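PDB 4XCP: nematode fatty acid retinoid binding protein from Necator americanus, which binds palmitic acid in the crystal and probably carries fatty acids and retinoids as a secreted lipid-binding protein. Local coordinates for residues K137-D141 against A142-D146; E131-K134 against L135-A138; P72-G75 against A76-E79; Q38-S41 against D42-T46; D24-D27 against L28-P31. One frame throughout, in Å; residues are numbered along the deposited sequence.

Interaction 1: K137-D141 against A142-D146; sequences KAMSD and AGKAD
The methyl of Ala-142 rests beside the hydroxyl of Ser-140, CB to OG 3.7 Å, at the start of helix 141-150. Next along, Gly-143 gives its N-H to Ser-140 OG across 3.0 Å. That oxygen lies between the backbone N and the carbonyl carbon of its own residue (chi1 64°), turned back over the first turn, and it also bonds to Glu-95 of helix 94-115. Gly-143 also meets the selenium of selenomethionine Met-139, whose SE stands 3.7 Å from Gly-143 C; Met-139 itself packs on Phe-99. The arrangement is an N-cap: Ser-140 precedes the helix and takes up an amide that has no earlier turn to bond to. Lys-144 then closes the first turn, its N bonded to Ser-140 O at 3.0 Å. Its side chain runs fully extended beyond CG, back over the linker, so that CE reaches 3.7 Å from Met-139 O and the chain crosses that of Lys-137 at about a right angle. One water accepts from both lysine ammonium groups, 2.8 Å from Lys-137 NZ; a second accepts from Lys-144 NZ while donating to Met-139 O and to Asp-141 OD1. Ala-145 N continues the helix with a 2.9 Å bond to Asp-141 O.

Interaction 2: E131-K134 against L135-A138; sequences EVLK and LYKA
Leu-133 O accepts the N-H of Lys-137 at 2.8 Å. Around the same oxygen crowd carbons of the next turn, among them Tyr-136 CB at 3.3 Å. The bond is one of four successive i to i+4 bonds near the C-terminal end of alpha-helix 122-138. Of the others, Ala-138 N to Lys-134 O is the most bent, with an N-H...O angle of 138°. On the flank that faces helix 94-115, Leu-135 packs over the carbonyl of Glu-131, its CG 3.3 Å from Glu-131 O. The Glu-131 chain leaves anti to the backbone N (chi1 -171°) and then bends at chi2, which brings one carboxylate oxygen, OE2, to 3.5 Å from Leu-135 CG; the two side chains cross obliquely. The ring of Tyr-136 heads away toward Phe-158, on which it stacks, and its hydroxyl bonds to Glu-159, tying this helix to helix 152-159. Leu-133 and Lys-137 lie side by side and point the same way. The aliphatic part of the lysine supplies the apolar surface here: its bend at chi2 (-70°) lays CE against one leucine methyl, Leu-133 CD1 to Lys-137 CE 3.7 Å.

Interaction 3: P72-G75 against A76-E79; sequences PELG and AKVE
Pro-72 O receives the N-H of Ala-76 at 3.0 Å, the first of four i to i+4 bonds that open helix 72-90. The methyl of Ala-76 lies close by, its CB 3.3 Å from Pro-72 O. Proline suits this first turn, where its nitrogen, lacking a hydrogen, needs no partner from a preceding turn.

Glu-73 follows, its O bonded to Lys-77 N at 3.1 Å. The same oxygen lies under the start of the lysine chain, with Lys-77 CG 3.4 Å from Glu-73 O. From there the lysine runs extended back toward the beginning of the helix, because its CG is set beside the backbone N and anti to the carbonyl carbon (chi1 -72°). The two charged ends stay apart, Glu-73 OE1 to Lys-77 NZ 5.2 Å; a water joins them instead, donating to OE1 and accepting from NZ, so the pair interacts through solvent.

Leu-74 O holds Val-78 N in a straighter bond, its N-H...O angle 165°. One valine branch, CG2, sits just beyond this carbonyl oxygen, 3.5 Å from Leu-74 O. The leucine methyl CD1 approaches the middle of the lysine chain, at 4.2 Å from Lys-77 CD. Gly-75 O completes the set with Glu-79 N at 2.9 Å.

Leu-74 and Val-78 form the inward side: both reach Phe-36 of helix 31-39 and Leu-67 of helix 60-70, and Val-78 also touches bound palmitic acid. Glu-79 turns to helix 60-70 and salt-bridges Lys-68, while Leu-74 extends on to Leu-48 of helix 42-53.

Interaction 4: Q38-S41 against D42-T46; sequences QNLS and DGDKT
A capping box starts helix 42-53, formed by Ser-41 at the N-cap and Asp-44 three residues on. The two residues exchange hydrogen bonds between side chain and backbone. Ser-41 OG accepts from Asp-44 N at 2.9 Å, and in return Ser-41 N donates to Asp-44 OD2 at 3.0 Å. This return bond is almost perfectly straight (178° at the hydrogen), although the N-H meets OD2 from above the carboxylate plane, 38° out of it. A chi1 of 65° turns the serine OG to the helix start. Ser-41 O then takes the N-H of Lys-45 at 3.2 Å as the first turn closes.

Leu-40 packs against the outside of the box: its methyl CD2 is 3.8 Å from Asp-44 CB, and its CB is 4.1 Å from Lys-45 CG. Leu-40 and Asp-44 both continue onto Leu-74 of helix 72-90. The lysine stretches past this turn to bond with its ammonium group to the carbonyl of Phe-16. The carboxylate of Asp-44 thus lies at the N-terminal end of a helix, where the dipole would probably stabilise its negative charge, while the bond to Ser-41 N restrains its rotation.

Interaction 5: D24-D27 against L28-P31; sequences DYRD and LMPP
Tyr-25 O accepts from Leu-28 N at 3.0 Å, and Arg-26 O from Met-29 N, also at 3.0 Å. Both donors stand well above the carbonyl plane of their acceptor, 63° out of it, with bonds spanning three residues and not the four of an alpha-helix. Leu-28 lays its side chain back over the preceding carbonyls: CB is 3.3 Å from Tyr-25 O, and a chi1 of -59° swings CG back to 3.4 Å from Asp-24 O. Residues Arg-26 to Met-29 make a type I beta turn, by which the chain leaves the short helix 23-26 and heads for helix 31-39, with Pro-30 as its N-cap residue.

Apart from these backbone bonds the contact is apolar. A leucine methyl approaches the tyrosine ring obliquely, Leu-28 CD1 to Tyr-25 CD1 4.3 Å. Selenomethionine Met-29 makes a Met-aromatic contact with the same ring, likewise oblique, its SE 5.3 Å from the Tyr-25 ring centroid. The selenium also lies 4.1 Å from Arg-26 CA. Tyr-25 and Met-29 both touch bound palmitic acid, whereas Leu-28 packs on Val-129 of helix 122-138 and Phe-166 of helix 162-167.

All five contacts are local, and along the chain they run in the order interaction 5, 4, 3, 2, 1. Interactions 1 and 2 share Lys-137 and Ala-138 near the end of helix 122-138, their centres 10 Å apart; Lys-144 CE lies 3.4 Å from Tyr-136 O where they touch. On the opposite side of the chain's centre, interactions 3 and 4 pack together through Leu-74, with centres 12 Å apart. Interaction 5 lies nearer the middle, its centre about 17 Å from interaction 2 and 19 Å from interaction 4. Interactions 1, 4 and 5 join successive helices of an all-helical fold; bound palmitic acid touches Val-78 in interaction 3 and Tyr-25 and Met-29 in interaction 5.

Interaction 1: K137-D141 against A142-D146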
loop_
_atom_site.group_PDB
_atom_site.type_symbol
_atom_site.label_atom_id
_atom_site.label_comp_id
_atom_site.label_asym_id
_atom_site.label_seq_id
_atom_site.Cartn_x
_atom_site.Cartn_y
_atom_site.Cartn_z
ATOM N N LYS A 137 15.953 6.482 -2.246
ATOM C CA LYS A 137 17.187 7.247 -2.432
ATOM C C LYS A 137 18.407 6.344 -2.565
ATOM O O LYS A 137 19.308 6.705 -3.292
ATOM C CB LYS A 137 17.371 8.313 -1.332
ATOM C CG LYS A 137 16.260 9.370 -1.297
ATOM C CD LYS A 137 16.301 10.333 -2.505
ATOM C CE LYS A 137 15.180 11.347 -2.443
ATOM N NZ LYS A 137 15.225 12.304 -3.575
ATOM N N ALA A 138 18.391 5.138 -1.958
ATOM C CA ALA A 138 19.490 4.157 -2.050
ATOM C C ALA A 138 19.624 3.500 -3.441
ATOM O O ALA A 138 20.653 2.890 -3.717
ATOM C CB ALA A 138 19.332 3.083 -0.981
HETATM N N MSE A 139 18.564 3.564 -4.282
HETATM C CA MSE A 139 18.580 3.001 -5.647
HETATM C C MSE A 139 19.472 3.849 -6.554
HETATM O O MSE A 139 19.659 5.041 -6.284
HETATM C CB MSE A 139 17.178 3.015 -6.269
HETATM C CG MSE A 139 16.264 1.892 -5.770
HETATM SE SE MSE A 139 14.813 1.579 -7.021
HETATM C CE MSE A 139 13.805 3.134 -6.713
ATOM N N SER A 140 19.978 3.250 -7.650
ATOM C CA SER A 140 20.722 3.991 -8.666
ATOM C C SER A 140 19.697 4.894 -9.389
ATOM O O SER A 140 18.495 4.688 -9.251
ATOM C CB SER A 140 21.326 3.033 -9.698
ATOM O OG SER A 140 20.314 2.351 -10.430
ATOM N N ASP A 141 20.168 5.858 -10.174
ATOM C CA ASP A 141 19.311 6.707 -10.999
ATOM C C ASP A 141 18.539 5.831 -11.977
ATOM O O ASP A 141 17.374 6.103 -12.223
ATOM C CB ASP A 141 20.187 7.702 -11.792
ATOM C CG ASP A 141 20.565 8.965 -11.038
ATOM O OD1 ASP A 141 20.312 9.032 -9.813
ATOM O OD2 ASP A 141 21.142 9.865 -11.659
ATOM N N ALA A 142 19.178 4.769 -12.531
ATOM C CA ALA A 142 18.501 3.839 -13.458
ATOM C C ALA A 142 17.337 3.116 -12.749
ATOM O O ALA A 142 16.265 2.966 -13.333
ATOM C CB ALA A 142 19.490 2.836 -14.033
ATOM N N GLY A 143 17.537 2.755 -11.475
ATOM C CA GLY A 143 16.516 2.120 -10.647
ATOM C C GLY A 143 15.335 3.038 -10.432
ATOM O O GLY A 143 14.186 2.634 -10.629
ATOM N N LYS A 144 15.622 4.302 -10.050
ATOM C CA LYS A 144 14.592 5.330 -9.836
ATOM C C LYS A 144 13.812 5.596 -11.142
ATOM O O LYS A 144 12.589 5.721 -11.090
ATOM C CB LYS A 144 15.230 6.641 -9.348
ATOM C CG LYS A 144 15.893 6.560 -7.984
ATOM C CD LYS A 144 16.613 7.872 -7.682
ATOM C CE LYS A 144 17.298 7.832 -6.336
ATOM N NZ LYS A 144 17.936 9.121 -6.011
ATOM N N ALA A 145 14.518 5.658 -12.301
ATOM C CA ALA A 145 13.895 5.916 -13.604
ATOM C C ALA A 145 12.976 4.744 -14.009
ATOM O O ALA A 145 11.876 4.962 -14.512
ATOM C CB ALA A 145 14.966 6.173 -14.676
ATOM N N ASP A 146 13.419 3.510 -13.735
ATOM C CA ASP A 146 12.658 2.301 -14.022
ATOM C C ASP A 146 11.378 2.263 -13.152
ATOM O O ASP A 146 10.265 2.090 -13.681
ATOM C CB ASP A 146 13.560 1.077 -13.807
ATOM C CG ASP A 146 12.975 -0.238 -14.266
ATOM O OD1 ASP A 146 12.311 -0.257 -15.333
ATOM O OD2 ASP A 146 13.270 -1.260 -13.630
HETATM O O HOH W 1 16.031 11.433 -6.064
HETATM O O HOH W 2 20.464 7.958 -7.340
#

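Interaction 2: E131-K134 against L135-A138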
loop_
_atom_site.group_PDB
_atom_site.type_symbol
_atom_site.label_atom_id
_atom_site.label_comp_id
_atom_site.label_asym_id
_atom_site.label_seq_id
_atom_site.Cartn_x
_atom_site.Cartn_y
_atom_site.Cartn_z
ATOM N N GLU A 131 11.713 5.238 5.944
ATOM C CA GLU A 131 12.400 4.044 5.448
ATOM C C GLU A 131 12.197 3.823 3.943
ATOM O O GLU A 131 13.157 3.521 3.250
ATOM C CB GLU A 131 11.995 2.780 6.228
ATOM C CG GLU A 131 12.849 1.549 5.898
ATOM C CD GLU A 131 14.363 1.712 5.874
ATOM O OE1 GLU A 131 14.897 2.637 6.533
ATOM O OE2 GLU A 131 15.020 0.914 5.168
ATOM N N VAL A 132 10.947 3.923 3.458
ATOM C CA VAL A 132 10.607 3.751 2.041
ATOM C C VAL A 132 11.379 4.815 1.206
ATOM O O VAL A 132 11.996 4.475 0.198
ATOM C CB VAL A 132 9.059 3.788 1.829
ATOM C CG1 VAL A 132 8.698 3.926 0.352
ATOM C CG2 VAL A 132 8.395 2.540 2.426
ATOM N N LEU A 133 11.365 6.079 1.657
ATOM C CA LEU A 133 12.103 7.146 0.993
ATOM C C LEU A 133 13.607 6.840 0.957
ATOM O O LEU A 133 14.214 6.956 -0.098
ATOM C CB LEU A 133 11.813 8.527 1.613
ATOM C CG LEU A 133 12.631 9.716 1.060
ATOM C CD1 LEU A 133 12.351 9.963 -0.431
ATOM C CD2 LEU A 133 12.398 10.966 1.882
ATOM N N LYS A 134 14.178 6.404 2.084
ATOM C CA LYS A 134 15.591 6.032 2.217
ATOM C C LYS A 134 15.955 4.919 1.194
ATOM O O LYS A 134 16.979 5.022 0.515
ATOM C CB LYS A 134 15.864 5.561 3.665
ATOM C CG LYS A 134 17.326 5.222 3.952
ATOM C CD LYS A 134 17.577 4.921 5.423
ATOM C CE LYS A 134 19.035 4.591 5.650
ATOM N NZ LYS A 134 19.241 3.790 6.883
ATOM N N LEU A 135 15.113 3.875 1.087
ATOM C CA LEU A 135 15.320 2.798 0.125
ATOM C C LEU A 135 15.222 3.328 -1.322
ATOM O O LEU A 135 15.964 2.883 -2.195
ATOM C CB LEU A 135 14.312 1.671 0.356
ATOM C CG LEU A 135 14.451 0.927 1.681
ATOM C CD1 LEU A 135 13.269 0.046 1.922
ATOM C CD2 LEU A 135 15.757 0.150 1.753
ATOM N N TYR A 136 14.315 4.283 -1.562
ATOM C CA TYR A 136 14.158 4.907 -2.864
ATOM C C TYR A 136 15.450 5.658 -3.198
ATOM O O TYR A 136 16.003 5.461 -4.277
ATOM C CB TYR A 136 12.934 5.841 -2.889
ATOM C CG TYR A 136 12.837 6.632 -4.172
ATOM C CD1 TYR A 136 12.279 6.071 -5.320
ATOM C CD2 TYR A 136 13.373 7.918 -4.266
ATOM C CE1 TYR A 136 12.225 6.778 -6.517
ATOM C CE2 TYR A 136 13.310 8.641 -5.456
ATOM C CZ TYR A 136 12.737 8.064 -6.577
ATOM O OH TYR A 136 12.691 8.756 -7.756
ATOM N N LYS A 137 15.953 6.482 -2.246
ATOM C CA LYS A 137 17.187 7.247 -2.432
ATOM C C LYS A 137 18.407 6.344 -2.565
ATOM O O LYS A 137 19.308 6.705 -3.292
ATOM C CB LYS A 137 17.371 8.313 -1.332
ATOM C CG LYS A 137 16.260 9.370 -1.297
ATOM C CD LYS A 137 16.301 10.333 -2.505
ATOM C CE LYS A 137 15.180 11.347 -2.443
ATOM N NZ LYS A 137 15.225 12.304 -3.575
ATOM N N ALA A 138 18.391 5.138 -1.958
ATOM C CA ALA A 138 19.490 4.157 -2.050
ATOM C C ALA A 138 19.624 3.500 -3.441
ATOM O O ALA A 138 20.653 2.890 -3.717
ATOM C CB ALA A 138 19.332 3.083 -0.981
#

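Interaction 3: P72-G75 against A76-E79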
loop_
_atom_site.group_PDB
_atom_site.type_symbol
_atom_site.label_atom_id
_atom_site.label_comp_id
_atom_site.label_asym_id
_atom_site.label_seq_id
_atom_site.Cartn_x
_atom_site.Cartn_y
_atom_site.Cartn_z
ATOM N N PRO A 72 -18.013 -11.667 -3.793
ATOM C CA PRO A 72 -17.544 -11.566 -5.183
ATOM C C PRO A 72 -17.277 -10.112 -5.614
ATOM O O PRO A 72 -16.307 -9.867 -6.307
ATOM C CB PRO A 72 -18.696 -12.197 -5.980
ATOM C CG PRO A 72 -19.317 -13.173 -5.017
ATOM C CD PRO A 72 -19.277 -12.440 -3.710
ATOM N N GLU A 73 -18.103 -9.149 -5.175
ATOM C CA GLU A 73 -17.939 -7.747 -5.547
ATOM C C GLU A 73 -16.700 -7.082 -4.942
ATOM O O GLU A 73 -15.924 -6.491 -5.694
ATOM C CB GLU A 73 -19.192 -6.943 -5.246
ATOM C CG GLU A 73 -20.281 -7.173 -6.279
ATOM C CD GLU A 73 -21.492 -6.271 -6.137
ATOM O OE1 GLU A 73 -21.395 -5.245 -5.423
ATOM O OE2 GLU A 73 -22.526 -6.572 -6.775
ATOM N N LEU A 74 -16.498 -7.190 -3.618
ATOM C CA LEU A 74 -15.299 -6.615 -2.977
ATOM C C LEU A 74 -14.048 -7.362 -3.433
ATOM O O LEU A 74 -13.043 -6.726 -3.699
ATOM C CB LEU A 74 -15.410 -6.624 -1.438
ATOM C CG LEU A 74 -14.335 -5.872 -0.618
ATOM C CD1 LEU A 74 -14.187 -4.444 -1.063
ATOM C CD2 LEU A 74 -14.665 -5.917 0.830
ATOM N N GLY A 75 -14.145 -8.686 -3.574
ATOM C CA GLY A 75 -13.056 -9.519 -4.074
ATOM C C GLY A 75 -12.569 -9.078 -5.444
ATOM O O GLY A 75 -11.356 -8.983 -5.660
ATOM N N ALA A 76 -13.520 -8.763 -6.366
ATOM C CA ALA A 76 -13.242 -8.271 -7.728
ATOM C C ALA A 76 -12.580 -6.875 -7.686
ATOM O O ALA A 76 -11.679 -6.600 -8.476
ATOM C CB ALA A 76 -14.537 -8.213 -8.547
ATOM N N LYS A 77 -13.000 -6.016 -6.750
ATOM C CA LYS A 77 -12.416 -4.670 -6.588
ATOM C C LYS A 77 -10.943 -4.783 -6.130
ATOM O O LYS A 77 -10.070 -4.095 -6.662
ATOM C CB LYS A 77 -13.205 -3.865 -5.544
ATOM C CG LYS A 77 -14.578 -3.405 -6.004
ATOM C CD LYS A 77 -15.345 -2.909 -4.804
ATOM C CE LYS A 77 -16.686 -2.315 -5.162
ATOM N NZ LYS A 77 -17.484 -2.086 -3.930
ATOM N N VAL A 78 -10.682 -5.653 -5.141
ATOM C CA VAL A 78 -9.333 -5.886 -4.617
ATOM C C VAL A 78 -8.448 -6.506 -5.711
ATOM O O VAL A 78 -7.300 -6.094 -5.884
ATOM C CB VAL A 78 -9.369 -6.744 -3.322
ATOM C CG1 VAL A 78 -7.967 -7.263 -2.948
ATOM C CG2 VAL A 78 -9.987 -5.957 -2.161
ATOM N N GLU A 79 -8.994 -7.493 -6.439
ATOM C CA GLU A 79 -8.297 -8.197 -7.515
ATOM C C GLU A 79 -7.836 -7.229 -8.618
ATOM O O GLU A 79 -6.724 -7.367 -9.113
ATOM C CB GLU A 79 -9.196 -9.320 -8.077
ATOM C CG GLU A 79 -8.594 -10.133 -9.212
ATOM C CD GLU A 79 -7.307 -10.853 -8.862
ATOM O OE1 GLU A 79 -7.377 -11.858 -8.119
ATOM O OE2 GLU A 79 -6.230 -10.403 -9.315
HETATM O O HOH W 3 -19.979 -3.057 -5.346
#

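Interaction 4: Q38-S41 against D42-T46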
loop_
_atom_site.group_PDB
_atom_site.type_symbol
_atom_site.label_atom_id
_atom_site.label_comp_id
_atom_site.label_asym_id
_atom_site.label_seq_id
_atom_site.Cartn_x
_atom_site.Cartn_y
_atom_site.Cartn_z
ATOM N N GLN A 38 -11.494 4.932 0.591
ATOM C CA GLN A 38 -12.535 5.943 0.844
ATOM C C GLN A 38 -13.953 5.388 0.612
ATOM O O GLN A 38 -14.870 5.698 1.377
ATOM C CB GLN A 38 -12.307 7.145 -0.067
ATOM C CG GLN A 38 -13.239 8.326 0.203
ATOM C CD GLN A 38 -12.955 9.419 -0.771
ATOM O OE1 GLN A 38 -11.814 9.824 -0.930
ATOM N NE2 GLN A 38 -13.987 9.941 -1.431
ATOM N N ASN A 39 -14.097 4.529 -0.420
ATOM C CA ASN A 39 -15.351 3.928 -0.862
ATOM C C ASN A 39 -15.882 2.845 0.060
ATOM O O ASN A 39 -17.058 2.539 -0.001
ATOM C CB ASN A 39 -15.172 3.323 -2.258
ATOM C CG ASN A 39 -15.130 4.278 -3.424
ATOM O OD1 ASN A 39 -14.531 3.974 -4.464
ATOM N ND2 ASN A 39 -15.785 5.420 -3.315
ATOM N N LEU A 40 -15.043 2.246 0.886
ATOM C CA LEU A 40 -15.468 1.121 1.728
ATOM C C LEU A 40 -16.697 1.400 2.593
ATOM O O LEU A 40 -16.744 2.380 3.353
ATOM C CB LEU A 40 -14.312 0.591 2.598
ATOM C CG LEU A 40 -13.079 0.066 1.836
ATOM C CD1 LEU A 40 -11.913 -0.256 2.809
ATOM C CD2 LEU A 40 -13.423 -1.162 0.948
ATOM N N SER A 41 -17.696 0.515 2.462
ATOM C CA SER A 41 -18.916 0.577 3.273
ATOM C C SER A 41 -18.586 -0.068 4.626
ATOM O O SER A 41 -17.532 -0.686 4.780
ATOM C CB SER A 41 -20.030 -0.219 2.598
ATOM O OG SER A 41 -19.671 -1.597 2.574
ATOM N N ASP A 42 -19.502 0.033 5.594
ATOM C CA ASP A 42 -19.311 -0.605 6.886
ATOM C C ASP A 42 -19.175 -2.159 6.702
ATOM O O ASP A 42 -18.305 -2.783 7.301
ATOM C CB ASP A 42 -20.471 -0.212 7.817
ATOM C CG ASP A 42 -20.538 -1.016 9.080
ATOM O OD1 ASP A 42 -19.721 -0.762 9.984
ATOM O OD2 ASP A 42 -21.400 -1.894 9.164
ATOM N N GLY A 43 -20.025 -2.740 5.861
ATOM C CA GLY A 43 -19.986 -4.159 5.524
ATOM C C GLY A 43 -18.683 -4.568 4.863
ATOM O O GLY A 43 -18.131 -5.626 5.188
ATOM N N ASP A 44 -18.165 -3.726 3.927
ATOM C CA ASP A 44 -16.884 -4.004 3.249
ATOM C C ASP A 44 -15.757 -4.209 4.273
ATOM O O ASP A 44 -15.007 -5.173 4.176
ATOM C CB ASP A 44 -16.491 -2.844 2.304
ATOM C CG ASP A 44 -17.283 -2.754 1.004
ATOM O OD1 ASP A 44 -17.849 -3.788 0.575
ATOM O OD2 ASP A 44 -17.351 -1.639 0.423
ATOM N N LYS A 45 -15.657 -3.285 5.249
ATOM C CA LYS A 45 -14.668 -3.279 6.333
ATOM C C LYS A 45 -14.803 -4.511 7.223
ATOM O O LYS A 45 -13.788 -5.073 7.608
ATOM C CB LYS A 45 -14.830 -2.013 7.181
ATOM C CG LYS A 45 -14.394 -0.739 6.458
ATOM C CD LYS A 45 -15.016 0.382 7.255
ATOM C CE LYS A 45 -14.677 1.759 6.839
ATOM N NZ LYS A 45 -15.265 2.706 7.831
ATOM N N THR A 46 -16.051 -4.948 7.525
ATOM C CA THR A 46 -16.265 -6.160 8.317
ATOM C C THR A 46 -15.673 -7.366 7.588
ATOM O O THR A 46 -14.951 -8.161 8.196
ATOM C CB THR A 46 -17.749 -6.367 8.612
ATOM O OG1 THR A 46 -18.125 -5.337 9.507
ATOM C CG2 THR A 46 -18.039 -7.747 9.245
#

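Interaction 5: D24-D27 against L28-P31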
loop_
_atom_site.group_PDB
_atom_site.type_symbol
_atom_site.label_atom_id
_atom_site.label_comp_id
_atom_site.label_asym_id
_atom_site.label_seq_id
_atom_site.Cartn_x
_atom_site.Cartn_y
_atom_site.Cartn_z
ATOM N N ASP A 24 -2.461 13.881 5.494
ATOM C CA ASP A 24 -1.164 14.068 4.844
ATOM C C ASP A 24 -0.484 12.723 4.506
ATOM O O ASP A 24 0.365 12.693 3.617
ATOM C CB ASP A 24 -0.237 15.039 5.626
ATOM C CG ASP A 24 0.006 14.731 7.099
ATOM O OD1 ASP A 24 -0.732 13.889 7.663
ATOM O OD2 ASP A 24 0.903 15.375 7.703
ATOM N N TYR A 25 -0.892 11.612 5.155
ATOM C CA TYR A 25 -0.383 10.285 4.784
ATOM C C TYR A 25 -1.233 9.790 3.603
ATOM O O TYR A 25 -0.691 9.202 2.680
ATOM C CB TYR A 25 -0.409 9.288 5.955
ATOM C CG TYR A 25 0.071 7.897 5.571
ATOM C CD1 TYR A 25 1.429 7.583 5.550
ATOM C CD2 TYR A 25 -0.834 6.899 5.217
ATOM C CE1 TYR A 25 1.872 6.308 5.194
ATOM C CE2 TYR A 25 -0.405 5.624 4.859
ATOM C CZ TYR A 25 0.948 5.326 4.865
ATOM O OH TYR A 25 1.354 4.068 4.515
ATOM N N ARG A 26 -2.565 10.019 3.640
ATOM C CA ARG A 26 -3.480 9.670 2.541
ATOM C C ARG A 26 -3.060 10.415 1.245
ATOM O O ARG A 26 -3.124 9.835 0.167
ATOM C CB ARG A 26 -4.945 9.978 2.928
ATOM C CG ARG A 26 -5.617 8.843 3.728
ATOM C CD ARG A 26 -6.533 9.342 4.842
ATOM N NE ARG A 26 -7.441 10.305 4.296
ATOM C CZ ARG A 26 -7.964 11.349 4.917
ATOM N NH1 ARG A 26 -7.785 11.518 6.224
ATOM N NH2 ARG A 26 -8.734 12.183 4.263
ATOM N N ASP A 27 -2.550 11.654 1.366
ATOM C CA ASP A 27 -2.041 12.435 0.218
ATOM C C ASP A 27 -0.815 11.790 -0.466
ATOM O O ASP A 27 -0.552 12.088 -1.632
ATOM C CB ASP A 27 -1.676 13.865 0.640
ATOM C CG ASP A 27 -2.873 14.751 0.932
ATOM O OD1 ASP A 27 -3.970 14.436 0.447
ATOM O OD2 ASP A 27 -2.700 15.772 1.633
ATOM N N LEU A 28 -0.089 10.899 0.251
ATOM C CA LEU A 28 1.094 10.196 -0.267
ATOM C C LEU A 28 0.686 8.941 -1.003
ATOM O O LEU A 28 1.516 8.323 -1.673
ATOM C CB LEU A 28 2.032 9.788 0.894
ATOM C CG LEU A 28 2.598 10.884 1.810
ATOM C CD1 LEU A 28 3.501 10.264 2.874
ATOM C CD2 LEU A 28 3.377 11.952 1.017
HETATM N N MSE A 29 -0.579 8.518 -0.835
HETATM C CA MSE A 29 -1.049 7.296 -1.469
HETATM C C MSE A 29 -1.549 7.576 -2.876
HETATM O O MSE A 29 -2.161 8.625 -3.104
HETATM C CB MSE A 29 -2.178 6.640 -0.652
HETATM C CG MSE A 29 -1.787 6.216 0.762
HETATM SE SE MSE A 29 -3.427 5.607 1.734
HETATM C CE MSE A 29 -4.114 4.429 0.405
ATOM N N PRO A 30 -1.331 6.647 -3.841
ATOM C CA PRO A 30 -1.859 6.879 -5.195
ATOM C C PRO A 30 -3.388 6.989 -5.168
ATOM O O PRO A 30 -4.013 6.389 -4.279
ATOM C CB PRO A 30 -1.331 5.699 -6.029
ATOM C CG PRO A 30 -0.781 4.743 -5.093
ATOM C CD PRO A 30 -0.610 5.359 -3.740
ATOM N N PRO A 31 -3.983 7.808 -6.065
ATOM C CA PRO A 31 -5.444 8.044 -6.014
ATOM C C PRO A 31 -6.337 6.803 -6.058
ATOM O O PRO A 31 -7.349 6.774 -5.359
ATOM C CB PRO A 31 -5.701 8.981 -7.209
ATOM C CG PRO A 31 -4.463 8.858 -8.091
ATOM C CD PRO A 31 -3.348 8.620 -7.130
#